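Galactose mutarotase-like protein (Clostridium acetobutylicum, PDB 3OS7) probably binds carbohydrate and may interconvert the alpha and beta anomers of aldose sugars. Local coordinates at residues L314-V318 and S319-T323; K322-K325 and P326-W330; K231-E235 and N236-V240. All blocks are in the same frame, centred on the assembly; numbering follows the deposited sequence.

Contact 1: residues L314-V318 and S319-T323; sequences LDRSV and SGFKT
Arg316 sets CG beside its own backbone N (chi1 -68°) and runs extended to NE, while Phe321 holds CG anti to N (chi1 179°), and the two side chains run alongside each other, pointing the same way. The ring thereby brings CD2 over one face of the guanidinium, 3.6 Å from Arg316 NE and offset toward the rim. Since the two planes stand 81° apart, the arginine meets the ring at its edge and this is no stacked pair. Farther out, Arg316 NH1 lies 3.7 Å from Thr323 CG2, while Thr323 OG1 is hydrogen-bonded to Glu177. Behind these side chains is a single short helical turn, 316-319, capped at its start by Asp315, whose OD1, in the conformer modelled here, accepts from Val318 N at 2.8 Å. Asp315 O takes two amides, Val318 N and Ser319 N, the latter at 2.9 Å. Gly320 leaves the helix with positive phi and still donates from N to Arg316 O. An ST turn follows: Ser319 OG accepts a nearly straight bond from Phe321 N at 3.1 Å. One water links Leu314 O to Ser319 OG; a second donates to both Arg316 O and Phe321 O, just ahead of strand 322-324.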
loop_
_atom_site.group_PDB
_atom_site.type_symbol
_atom_site.label_atom_id
_atom_site.label_comp_id
_atom_site.label_asym_id
_atom_site.label_seq_id
_atom_site.Cartn_x
_atom_site.Cartn_y
_atom_site.Cartn_z
ATOM N N LEU A 314 17.050 15.094 -8.540
ATOM C CA LEU A 314 17.353 13.885 -9.261
ATOM C C LEU A 314 16.518 13.900 -10.521
ATOM O O LEU A 314 15.433 14.485 -10.544
ATOM C CB LEU A 314 16.932 12.667 -8.467
ATOM C CG LEU A 314 17.606 12.424 -7.107
ATOM C CD1 LEU A 314 16.848 11.350 -6.347
ATOM C CD2 LEU A 314 19.074 12.043 -7.298
ATOM N N ASP A 315 16.982 13.212 -11.556
ATOM C CA ASP A 315 16.157 13.098 -12.737
ATOM C C ASP A 315 14.944 12.189 -12.458
ATOM O O ASP A 315 14.952 11.342 -11.546
ATOM C CB ASP A 315 16.984 12.698 -13.976
ATOM C CG ASP A 315 17.471 11.276 -13.952
ATOM O OD1 ASP A 315 16.698 10.383 -13.555
ATOM O OD2 ASP A 315 18.631 11.051 -14.398
ATOM N N ARG A 316 13.895 12.388 -13.236
ATOM C CA ARG A 316 12.671 11.637 -13.086
ATOM C C ARG A 316 12.842 10.137 -13.289
ATOM O O ARG A 316 12.121 9.334 -12.683
ATOM C CB ARG A 316 11.591 12.191 -14.028
ATOM C CG ARG A 316 11.127 13.583 -13.620
ATOM C CD ARG A 316 9.784 13.986 -14.211
ATOM N NE ARG A 316 9.593 15.414 -13.967
ATOM C CZ ARG A 316 8.592 16.148 -14.441
ATOM N NH1 ARG A 316 7.654 15.596 -15.191
ATOM N NH2 ARG A 316 8.543 17.448 -14.148
ATOM N N SER A 317 13.781 9.738 -14.141
ATOM C CA SER A 317 14.046 8.322 -14.330
ATOM C C SER A 317 14.530 7.692 -13.030
ATOM O O SER A 317 14.259 6.534 -12.797
ATOM C CB SER A 317 15.073 8.073 -15.444
ATOM O OG SER A 317 16.320 8.628 -15.094
ATOM N N VAL A 318 15.233 8.454 -12.197
ATOM C CA VAL A 318 15.671 7.971 -10.877
ATOM C C VAL A 318 14.593 8.169 -9.779
ATOM O O VAL A 318 14.330 7.258 -8.989
ATOM C CB VAL A 318 16.982 8.660 -10.443
ATOM C CG1 VAL A 318 17.366 8.303 -9.014
ATOM C CG2 VAL A 318 18.095 8.275 -11.395
ATOM N N SER A 319 14.023 9.364 -9.707
ATOM C CA SER A 319 13.081 9.702 -8.633
ATOM C C SER A 319 11.761 8.954 -8.781
ATOM O O SER A 319 11.132 8.643 -7.792
ATOM C CB SER A 319 12.816 11.204 -8.574
ATOM O OG SER A 319 11.913 11.629 -9.576
ATOM N N GLY A 320 11.337 8.711 -10.020
ATOM C CA GLY A 320 10.047 8.107 -10.321
ATOM C C GLY A 320 8.864 9.063 -10.352
ATOM O O GLY A 320 7.707 8.631 -10.558
ATOM N N PHE A 321 9.117 10.364 -10.130
ATOM C CA PHE A 321 8.070 11.354 -10.206
ATOM C C PHE A 321 7.539 11.348 -11.628
ATOM O O PHE A 321 8.311 11.265 -12.578
ATOM C CB PHE A 321 8.620 12.724 -9.852
ATOM C CG PHE A 321 7.610 13.805 -9.939
ATOM C CD1 PHE A 321 6.528 13.803 -9.099
ATOM C CD2 PHE A 321 7.724 14.816 -10.890
ATOM C CE1 PHE A 321 5.559 14.820 -9.185
ATOM C CE2 PHE A 321 6.786 15.834 -10.953
ATOM C CZ PHE A 321 5.707 15.827 -10.088
ATOM N N LYS A 322 6.225 11.412 -11.755
ATOM C CA LYS A 322 5.541 11.345 -13.035
ATOM C C LYS A 322 4.461 12.411 -13.057
ATOM O O LYS A 322 4.050 12.969 -12.035
ATOM C CB LYS A 322 4.894 9.951 -13.237
ATOM C CG LYS A 322 5.878 8.798 -13.381
ATOM C CD LYS A 322 5.205 7.466 -13.697
ATOM C CE LYS A 322 5.319 7.119 -15.168
ATOM N NZ LYS A 322 4.791 8.190 -16.048
ATOM N N THR A 323 4.004 12.716 -14.256
ATOM C CA THR A 323 2.812 13.518 -14.385
ATOM C C THR A 323 1.907 12.816 -15.382
ATOM O O THR A 323 2.371 11.992 -16.195
ATOM C CB THR A 323 3.146 14.915 -14.865
ATOM O OG1 THR A 323 3.708 14.834 -16.169
ATOM C CG2 THR A 323 4.148 15.581 -13.927
HETATM O O HOH W 1 12.598 13.964 -10.375
HETATM O O HOH W 2 9.452 9.197 -13.647
#

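Contact 2: residues K322-K325 and P326-W330; sequences KTLK and PNESW
Lys325 N and Glu328 OE1 make a nearly straight hydrogen bond of 2.8 Å (169° at the hydrogen), received on the anti lone pair of the carboxylate. The return bond, Glu328 N to Lys325 O at 2.9 Å, closes a type II beta turn with Pro326 and Asn327 at its corners; here the donor sits above the carbonyl plane. Glu328 can reach back because its CG is anti to the backbone N (chi1 -166°) and the chain beyond stays extended, so one residue grips Lys325 through both its amide and its carboxylate. Waters extend the grip. One lies 2.6 Å from Glu328 OE1 and accepts from Lys325 NZ; the other lies within hydrogen-bonding reach of Thr323 O and Glu328 OE2. The lysine ammonium itself stays 5.0 Å from Glu328 OE1, a separation at which its charge might still steady the carboxylate. On the apolar side, Leu324 CD2 touches Glu328 CG at 3.9 Å and Trp330 CB at 4.2 Å, and its CD1 comes within 3.5 Å of Glu328 O. The turn joins strand 322-324 to strand 329-340, and these part to different neighbours: Lys322 and Leu324 bond through their backbones to Leu180 and Met178 of strand 178-189, whereas Glu328 and Trp330 bond to Asn172 and Val170 of strand 163-172.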
loop_
_atom_site.group_PDB
_atom_site.type_symbol
_atom_site.label_atom_id
_atom_site.label_comp_id
_atom_site.label_asym_id
_atom_site.label_seq_id
_atom_site.Cartn_x
_atom_site.Cartn_y
_atom_site.Cartn_z
ATOM N N LYS A 322 6.225 11.412 -11.755
ATOM C CA LYS A 322 5.541 11.345 -13.035
ATOM C C LYS A 322 4.461 12.411 -13.057
ATOM O O LYS A 322 4.050 12.969 -12.035
ATOM C CB LYS A 322 4.894 9.951 -13.237
ATOM C CG LYS A 322 5.878 8.798 -13.381
ATOM C CD LYS A 322 5.205 7.466 -13.697
ATOM C CE LYS A 322 5.319 7.119 -15.168
ATOM N NZ LYS A 322 4.791 8.190 -16.048
ATOM N N THR A 323 4.004 12.716 -14.256
ATOM C CA THR A 323 2.812 13.518 -14.385
ATOM C C THR A 323 1.907 12.816 -15.382
ATOM O O THR A 323 2.371 11.992 -16.195
ATOM C CB THR A 323 3.146 14.915 -14.865
ATOM O OG1 THR A 323 3.708 14.834 -16.169
ATOM C CG2 THR A 323 4.148 15.581 -13.927
ATOM N N LEU A 324 0.616 13.094 -15.288
ATOM C CA LEU A 324 -0.348 12.616 -16.252
ATOM C C LEU A 324 -0.871 13.782 -17.099
ATOM O O LEU A 324 -1.271 14.816 -16.586
ATOM C CB LEU A 324 -1.516 11.940 -15.548
ATOM C CG LEU A 324 -1.253 10.614 -14.849
ATOM C CD1 LEU A 324 -2.549 10.137 -14.191
ATOM C CD2 LEU A 324 -0.744 9.616 -15.869
ATOM N N LYS A 325 -0.833 13.597 -18.411
ATOM C CA LYS A 325 -1.441 14.545 -19.323
ATOM C C LYS A 325 -2.979 14.386 -19.210
ATOM O O LYS A 325 -3.483 13.416 -18.609
ATOM C CB LYS A 325 -0.893 14.299 -20.749
ATOM C CG LYS A 325 0.598 14.614 -20.914
ATOM C CD LYS A 325 1.030 14.428 -22.379
ATOM C CE LYS A 325 2.486 14.843 -22.637
ATOM N NZ LYS A 325 3.467 13.887 -22.035
ATOM N N PRO A 326 -3.742 15.349 -19.746
ATOM C CA PRO A 326 -5.200 15.269 -19.703
ATOM C C PRO A 326 -5.723 13.973 -20.292
ATOM O O PRO A 326 -5.313 13.585 -21.397
ATOM C CB PRO A 326 -5.645 16.526 -20.484
ATOM C CG PRO A 326 -4.525 17.489 -20.215
ATOM C CD PRO A 326 -3.287 16.648 -20.279
ATOM N N ASN A 327 -6.548 13.283 -19.487
ATOM C CA ASN A 327 -7.160 11.998 -19.799
ATOM C C ASN A 327 -6.203 10.833 -19.880
ATOM O O ASN A 327 -6.607 9.736 -20.270
ATOM C CB ASN A 327 -8.030 12.044 -21.074
ATOM C CG ASN A 327 -9.168 11.022 -21.026
ATOM O OD1 ASN A 327 -9.897 10.964 -20.047
ATOM N ND2 ASN A 327 -9.320 10.212 -22.096
ATOM N N GLU A 328 -4.949 11.057 -19.504
ATOM C CA GLU A 328 -3.978 9.969 -19.373
ATOM C C GLU A 328 -4.188 9.248 -18.054
ATOM O O GLU A 328 -4.614 9.855 -17.052
ATOM C CB GLU A 328 -2.560 10.498 -19.440
ATOM C CG GLU A 328 -1.524 9.421 -19.649
ATOM C CD GLU A 328 -0.094 9.942 -19.672
ATOM O OE1 GLU A 328 0.144 11.144 -19.428
ATOM O OE2 GLU A 328 0.804 9.116 -19.942
ATOM N N SER A 329 -3.868 7.954 -18.052
ATOM C CA SER A 329 -3.955 7.170 -16.829
ATOM C C SER A 329 -2.642 6.508 -16.444
ATOM O O SER A 329 -1.737 6.362 -17.262
ATOM C CB SER A 329 -5.063 6.104 -16.954
ATOM O OG SER A 329 -4.680 5.050 -17.819
ATOM N N TRP A 330 -2.570 6.132 -15.171
ATOM C CA TRP A 330 -1.491 5.316 -14.603
ATOM C C TRP A 330 -2.168 4.094 -13.983
ATOM O O TRP A 330 -3.271 4.208 -13.424
ATOM C CB TRP A 330 -0.741 6.105 -13.500
ATOM C CG TRP A 330 0.244 5.225 -12.688
ATOM C CD1 TRP A 330 1.575 5.057 -12.922
ATOM C CD2 TRP A 330 -0.064 4.422 -11.543
ATOM N NE1 TRP A 330 2.111 4.205 -11.997
ATOM C CE2 TRP A 330 1.124 3.797 -11.140
ATOM C CE3 TRP A 330 -1.220 4.204 -10.798
ATOM C CZ2 TRP A 330 1.174 2.933 -10.055
ATOM C CZ3 TRP A 330 -1.171 3.354 -9.727
ATOM C CH2 TRP A 330 0.008 2.717 -9.372
HETATM O O HOH W 3 2.738 9.393 -17.501
HETATM O O HOH W 4 2.660 11.941 -19.570
#

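Contact 3: residues K231-E235 and N236-V240; sequences KEYLE and NGVAV
Over one face of the Tyr233 ring sits Val238 CG2, 3.5 Å from the ring centroid and only 12° off the normal, a well-centred CH-pi contact. Val238 CB adds to it at 3.6 Å from Tyr233 CE1, and Val238 CG1 reaches toward the hydroxyl end. The methyl is placed there by a chi1 of 168°, which puts CG1 anti to the backbone N and leaves CG2 beside it. Phe249 also meets the tyrosine, the two rings inclined at about 70°. Glu232 CB also touches Val238 CG2, at 3.8 Å. A tight reversal brings these side chains together: residues 231-234 follow helical backbone angles, and Gly237 N then turns back to Glu232 O at 2.7 Å. That carbonyl also accepts from Glu235 N at 3.1 Å, the two amides arriving from opposite faces of its plane. Water joins the reversal to the chain beyond, donating to Glu232 OE1 at 2.7 Å and accepting from the N of Ala239, which is the centre of an inverse gamma turn. This part of the loop between strands 222-224 and 246-256 is thus held by a doubly used carbonyl, a bridging water and a methyl seated on the tyrosine face.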
loop_
_atom_site.group_PDB
_atom_site.type_symbol
_atom_site.label_atom_id
_atom_site.label_comp_id
_atom_site.label_asym_id
_atom_site.label_seq_id
_atom_site.Cartn_x
_atom_site.Cartn_y
_atom_site.Cartn_z
ATOM N N LYS A 231 21.389 -6.251 4.234
ATOM C CA LYS A 231 21.750 -7.306 3.307
ATOM C C LYS A 231 20.870 -8.517 3.436
ATOM O O LYS A 231 20.667 -9.236 2.462
ATOM C CB LYS A 231 23.214 -7.708 3.510
ATOM C CG LYS A 231 24.160 -6.570 3.164
ATOM C CD LYS A 231 25.629 -7.061 3.087
ATOM C CE LYS A 231 26.599 -5.888 3.011
ATOM N NZ LYS A 231 28.050 -6.276 3.053
ATOM N N GLU A 232 20.307 -8.723 4.630
ATOM C CA GLU A 232 19.471 -9.890 4.893
ATOM C C GLU A 232 18.125 -9.828 4.163
ATOM O O GLU A 232 17.480 -10.852 3.950
ATOM C CB GLU A 232 19.200 -10.030 6.387
ATOM C CG GLU A 232 20.453 -10.244 7.305
ATOM C CD GLU A 232 20.094 -10.047 8.834
ATOM O OE1 GLU A 232 18.997 -10.490 9.298
ATOM O OE2 GLU A 232 20.906 -9.440 9.574
ATOM N N TYR A 233 17.695 -8.639 3.776
ATOM C CA TYR A 233 16.478 -8.562 2.970
ATOM C C TYR A 233 16.587 -9.379 1.675
ATOM O O TYR A 233 15.574 -9.811 1.157
ATOM C CB TYR A 233 16.073 -7.123 2.655
ATOM C CG TYR A 233 15.558 -6.325 3.822
ATOM C CD1 TYR A 233 14.388 -6.696 4.489
ATOM C CD2 TYR A 233 16.208 -5.166 4.229
ATOM C CE1 TYR A 233 13.910 -5.947 5.535
ATOM C CE2 TYR A 233 15.728 -4.414 5.297
ATOM C CZ TYR A 233 14.583 -4.809 5.930
ATOM O OH TYR A 233 14.075 -4.081 6.980
ATOM N N LEU A 234 17.810 -9.542 1.154
ATOM C CA LEU A 234 18.067 -10.275 -0.086
ATOM C C LEU A 234 18.532 -11.719 0.139
ATOM O O LEU A 234 18.687 -12.478 -0.833
ATOM C CB LEU A 234 19.119 -9.557 -0.893
ATOM C CG LEU A 234 18.757 -8.183 -1.446
ATOM C CD1 LEU A 234 20.063 -7.456 -1.952
ATOM C CD2 LEU A 234 17.678 -8.275 -2.525
ATOM N N GLU A 235 18.750 -12.094 1.393
ATOM C CA GLU A 235 19.285 -13.436 1.700
ATOM C C GLU A 235 18.346 -14.184 2.619
ATOM O O GLU A 235 17.361 -14.691 2.132
ATOM C CB GLU A 235 20.716 -13.366 2.217
ATOM C CG GLU A 235 21.718 -12.932 1.123
ATOM C CD GLU A 235 21.720 -13.819 -0.132
ATOM O OE1 GLU A 235 21.595 -15.059 -0.020
ATOM O OE2 GLU A 235 21.871 -13.266 -1.246
ATOM N N ASN A 236 18.584 -14.261 3.921
ATOM C CA ASN A 236 17.726 -15.077 4.760
ATOM C C ASN A 236 16.544 -14.348 5.398
ATOM O O ASN A 236 15.702 -14.972 6.015
ATOM C CB ASN A 236 18.546 -15.806 5.818
ATOM C CG ASN A 236 19.449 -16.883 5.220
ATOM O OD1 ASN A 236 20.643 -16.863 5.426
ATOM N ND2 ASN A 236 18.863 -17.813 4.463
ATOM N N GLY A 237 16.470 -13.035 5.223
ATOM C CA GLY A 237 15.348 -12.264 5.731
ATOM C C GLY A 237 15.658 -11.592 7.055
ATOM O O GLY A 237 16.456 -12.098 7.855
ATOM N N VAL A 238 15.029 -10.431 7.274
ATOM C CA VAL A 238 15.205 -9.630 8.478
ATOM C C VAL A 238 14.148 -10.053 9.527
ATOM O O VAL A 238 12.979 -10.207 9.203
ATOM C CB VAL A 238 15.096 -8.139 8.157
ATOM C CG1 VAL A 238 14.987 -7.305 9.426
ATOM C CG2 VAL A 238 16.317 -7.673 7.309
ATOM N N ALA A 239 14.579 -10.244 10.779
ATOM C CA ALA A 239 13.652 -10.542 11.900
ATOM C C ALA A 239 13.026 -9.219 12.277
ATOM O O ALA A 239 13.550 -8.466 13.090
ATOM C CB ALA A 239 14.405 -11.160 13.098
ATOM N N VAL A 240 11.910 -8.921 11.640
ATOM C CA VAL A 240 11.321 -7.590 11.665
ATOM C C VAL A 240 10.839 -7.180 13.054
ATOM O O VAL A 240 10.735 -6.011 13.335
ATOM C CB VAL A 240 10.171 -7.489 10.630
ATOM C CG1 VAL A 240 9.056 -8.478 10.946
ATOM C CG2 VAL A 240 9.616 -6.096 10.535
HETATM O O HOH W 5 17.322 -9.713 11.298
#

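How the contacts relate
Contacts 1 and 2 run in sequence and share Lys322 and Thr323: strand 322-324 follows the short helix of contact 1 after Gly320 and Phe321 and enters the turn of contact 2, with the two centres 14 Å apart on the same side of the chain's centre. Contact 3 closes earlier in the chain and stands apart, its nearest atoms about 17 Å from contact 1 and about 21 Å from contact 2. It borders strand 201-213; the same strand supplies Trp211, which touches Leu314 and Val318 of contact 1. Tetraethylene glycol lies about 4 Å from the Val318 side chain and 1,2-ethanediol about 4 Å from that of Leu314; both probably came from the crystallisation liquor.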